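Local coordinates for aminopeptidase-like protein (PDB 5JM6) that probably acts as a zinc-dependent metalloaminopeptidase of the M18 family, assembled as a dodecamer, at residues V388-T393 and K501-F506. Residues are numbered along the deposited sequence; the frame is centred on the assembly and turned at random.
Sequences VSSDVT and KFYKGF. With ZN (zinc ion), chain H.
V388 sets its CG2 methyl squarely over one face of the F506 ring, joining an inner strand of the central mixed sheet to the helix 495-514 packed on it, in the alpha/beta core of an M18-type zinc aminopeptidase. V388 CG2 stands 3.6 Å from the centroid of the F506 ring and 8° off its normal, a CH-pi contact aimed almost at the middle of the six carbons. Beta-branching suits valine to this strand position: with CG1 trans to the backbone N (chi1 174°), the second methyl is left to meet F506, while V388 CG1 itself lies 4.3 Å from Y503 CE1. F506 offers a broad flat surface, and its ring also touches A128 and I130 of the neighbouring strand 127-133. With an alanine in place of F506, V388 CG2 would probably lose the ring face it rests on, leaving a gap between helix and sheet. One turn earlier in the helix, Y503 is turned differently. Its CG lies opposite the carbonyl carbon (chi1 -66°), and the length of the ring, which meets V388 and S390 obliquely, carries the phenol end to the strand, where Y503 OH comes within 3.1 Å of S390 CB. S390 is small enough to admit the phenol end; S390 OG lies 3.4 Å from Y503 OH but at a poor angle for a hydrogen bond, and makes a weak one to A131 O instead. Just past S390 the chain enters the metal site: D391, whose two carboxylate oxygens can chelate one zinc, binds the ion together with H133 and D306. D391 OD1 and D391 OD2 both reach the zinc, at 2.0 and 2.1 Å, and OD1 also accepts a hydrogen bond from V392 N, which comes from above the carboxylate plane.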
ATOM      1  N   VAL A 388     -51.764   5.299   3.356  1.00 39.30           N
ATOM      2  CA  VAL A 388     -50.856   4.171   3.455  1.00 39.80           C
ATOM      3  C   VAL A 388     -49.988   4.148   2.203  1.00 43.07           C
ATOM      4  O   VAL A 388     -50.461   3.846   1.108  1.00 39.74           O
ATOM      5  CB  VAL A 388     -51.607   2.836   3.617  1.00 32.87           C
ATOM      6  CG1 VAL A 388     -50.638   1.669   3.559  1.00 40.22           C
ATOM      7  CG2 VAL A 388     -52.382   2.822   4.928  1.00 33.03           C
ATOM      8  N   SER A 389     -48.713   4.478   2.381  1.00 47.18           N
ATOM      9  CA  SER A 389     -47.746   4.466   1.293  1.00 44.09           C
ATOM     10  C   SER A 389     -47.050   3.119   1.296  1.00 46.66           C
ATOM     11  O   SER A 389     -46.294   2.807   2.216  1.00 50.11           O
ATOM     12  CB  SER A 389     -46.734   5.604   1.451  1.00 47.81           C
ATOM     13  OG  SER A 389     -45.633   5.441   0.575  1.00 58.76           O
ATOM     14  N   SER A 390     -47.304   2.314   0.272  1.00 40.89           N
ATOM     15  CA  SER A 390     -46.883   0.924   0.324  1.00 49.64           C
ATOM     16  C   SER A 390     -45.829   0.559  -0.717  1.00 49.14           C
ATOM     17  O   SER A 390     -46.098   0.541  -1.917  1.00 45.84           O
ATOM     18  CB  SER A 390     -48.101   0.005   0.185  1.00 48.19           C
ATOM     19  OG  SER A 390     -48.650   0.048  -1.119  1.00 42.19           O
ATOM     20  N   ASP A 391     -44.624   0.278  -0.226  1.00 50.93           N
ATOM     21  CA  ASP A 391     -43.551  -0.299  -1.028  1.00 50.49           C
ATOM     22  C   ASP A 391     -43.128  -1.607  -0.373  1.00 55.32           C
ATOM     23  O   ASP A 391     -43.323  -1.789   0.825  1.00 58.13           O
ATOM     24  CB  ASP A 391     -42.358   0.658  -1.138  1.00 45.18           C
ATOM     25  CG  ASP A 391     -41.500   0.381  -2.362  1.00 60.69           C
ATOM     26  OD1 ASP A 391     -41.768  -0.618  -3.060  1.00 67.29           O
ATOM     27  OD2 ASP A 391     -40.556   1.157  -2.627  1.00 70.51           O
ATOM     28  N   VAL A 392     -42.545  -2.515  -1.148  1.00 52.01           N
ATOM     29  CA  VAL A 392     -42.111  -3.797  -0.604  1.00 57.00           C
ATOM     30  C   VAL A 392     -41.013  -3.615   0.449  1.00 56.31           C
ATOM     31  O   VAL A 392     -40.301  -2.609   0.453  1.00 60.47           O
ATOM     32  CB  VAL A 392     -41.613  -4.732  -1.719  1.00 55.02           C
ATOM     33  CG1 VAL A 392     -42.790  -5.375  -2.437  1.00 52.48           C
ATOM     34  CG2 VAL A 392     -40.743  -3.965  -2.701  1.00 55.06           C
ATOM     35  N   THR A 393     -40.900  -4.591   1.347  1.00 45.75           N
ATOM     36  CA  THR A 393     -39.918  -4.561   2.431  1.00 45.40           C
ATOM     37  C   THR A 393     -39.075  -5.830   2.422  1.00 45.42           C
ATOM     38  O   THR A 393     -39.423  -6.811   1.764  1.00 45.23           O
ATOM     39  CB  THR A 393     -40.588  -4.419   3.812  1.00 45.36           C
ATOM     40  OG1 THR A 393     -41.606  -5.417   3.955  1.00 44.86           O
ATOM     41  CG2 THR A 393     -41.207  -3.038   3.972  1.00 50.30           C
ATOM     42  N   LYS A 501     -55.880  -8.480   1.821  1.00 30.70           N
ATOM     43  CA  LYS A 501     -56.665  -8.600   3.044  1.00 31.80           C
ATOM     44  C   LYS A 501     -56.426  -7.408   3.970  1.00 34.12           C
ATOM     45  O   LYS A 501     -57.373  -6.830   4.500  1.00 34.85           O
ATOM     46  CB  LYS A 501     -56.338  -9.905   3.767  1.00 32.35           C
ATOM     47  CG  LYS A 501     -57.262 -10.206   4.927  1.00 33.75           C
ATOM     48  CD  LYS A 501     -56.768 -11.403   5.710  1.00 34.37           C
ATOM     49  CE  LYS A 501     -57.772 -11.817   6.767  1.00 41.65           C
ATOM     50  NZ  LYS A 501     -57.278 -12.972   7.562  1.00 50.59           N
ATOM     51  N   PHE A 502     -55.163  -7.029   4.148  1.00 33.10           N
ATOM     52  CA  PHE A 502     -54.845  -5.898   5.011  1.00 30.01           C
ATOM     53  C   PHE A 502     -55.302  -4.567   4.423  1.00 32.69           C
ATOM     54  O   PHE A 502     -55.893  -3.746   5.126  1.00 40.52           O
ATOM     55  CB  PHE A 502     -53.349  -5.824   5.301  1.00 31.41           C
ATOM     56  CG  PHE A 502     -52.936  -4.524   5.925  1.00 33.23           C
ATOM     57  CD1 PHE A 502     -53.265  -4.243   7.240  1.00 32.55           C
ATOM     58  CD2 PHE A 502     -52.248  -3.573   5.190  1.00 32.00           C
ATOM     59  CE1 PHE A 502     -52.903  -3.043   7.817  1.00 36.95           C
ATOM     60  CE2 PHE A 502     -51.882  -2.370   5.762  1.00 35.34           C
ATOM     61  CZ  PHE A 502     -52.211  -2.105   7.078  1.00 40.07           C
ATOM     62  N   TYR A 503     -55.011  -4.340   3.144  1.00 32.15           N
ATOM     63  CA  TYR A 503     -55.390  -3.087   2.500  1.00 31.08           C
ATOM     64  C   TYR A 503     -56.903  -2.910   2.481  1.00 32.96           C
ATOM     65  O   TYR A 503     -57.404  -1.816   2.739  1.00 31.92           O
ATOM     66  CB  TYR A 503     -54.850  -3.017   1.074  1.00 33.05           C
ATOM     67  CG  TYR A 503     -53.349  -2.964   0.971  1.00 35.08           C
ATOM     68  CD1 TYR A 503     -52.593  -2.226   1.872  1.00 36.59           C
ATOM     69  CD2 TYR A 503     -52.688  -3.656  -0.031  1.00 33.91           C
ATOM     70  CE1 TYR A 503     -51.218  -2.180   1.775  1.00 33.08           C
ATOM     71  CE2 TYR A 503     -51.318  -3.618  -0.137  1.00 32.60           C
ATOM     72  CZ  TYR A 503     -50.587  -2.880   0.766  1.00 35.19           C
ATOM     73  OH  TYR A 503     -49.219  -2.847   0.657  1.00 48.53           O
ATOM     74  N   LYS A 504     -57.628  -3.983   2.172  1.00 31.10           N
ATOM     75  CA  LYS A 504     -59.084  -3.927   2.204  1.00 32.21           C
ATOM     76  C   LYS A 504     -59.553  -3.566   3.606  1.00 36.59           C
ATOM     77  O   LYS A 504     -60.503  -2.803   3.775  1.00 31.70           O
ATOM     78  CB  LYS A 504     -59.716  -5.252   1.771  1.00 32.53           C
ATOM     79  CG  LYS A 504     -61.241  -5.210   1.789  1.00 32.05           C
ATOM     80  CD  LYS A 504     -61.862  -6.588   1.644  1.00 31.88           C
ATOM     81  CE  LYS A 504     -63.228  -6.653   2.319  1.00 33.45           C
ATOM     82  NZ  LYS A 504     -64.346  -6.202   1.442  1.00 36.71           N
ATOM     83  N   GLY A 505     -58.873  -4.117   4.607  1.00 32.33           N
ATOM     84  CA  GLY A 505     -59.178  -3.807   5.989  1.00 31.22           C
ATOM     85  C   GLY A 505     -59.035  -2.326   6.273  1.00 32.92           C
ATOM     86  O   GLY A 505     -59.865  -1.734   6.962  1.00 35.02           O
ATOM     87  N   PHE A 506     -57.986  -1.722   5.729  1.00 29.49           N
ATOM     88  CA  PHE A 506     -57.733  -0.301   5.930  1.00 31.04           C
ATOM     89  C   PHE A 506     -58.811   0.565   5.278  1.00 33.59           C
ATOM     90  O   PHE A 506     -59.412   1.411   5.939  1.00 28.24           O
ATOM     91  CB  PHE A 506     -56.349   0.069   5.396  1.00 29.19           C
ATOM     92  CG  PHE A 506     -56.145   1.543   5.205  1.00 30.00           C
ATOM     93  CD1 PHE A 506     -55.927   2.376   6.289  1.00 29.64           C
ATOM     94  CD2 PHE A 506     -56.160   2.094   3.934  1.00 27.97           C
ATOM     95  CE1 PHE A 506     -55.738   3.733   6.108  1.00 31.70           C
ATOM     96  CE2 PHE A 506     -55.970   3.448   3.747  1.00 27.02           C
ATOM     97  CZ  PHE A 506     -55.758   4.270   4.835  1.00 30.70           C
TER
HETATM   98 ZN    ZN H 602     -40.363   0.027  -4.384  1.00 71.99          ZN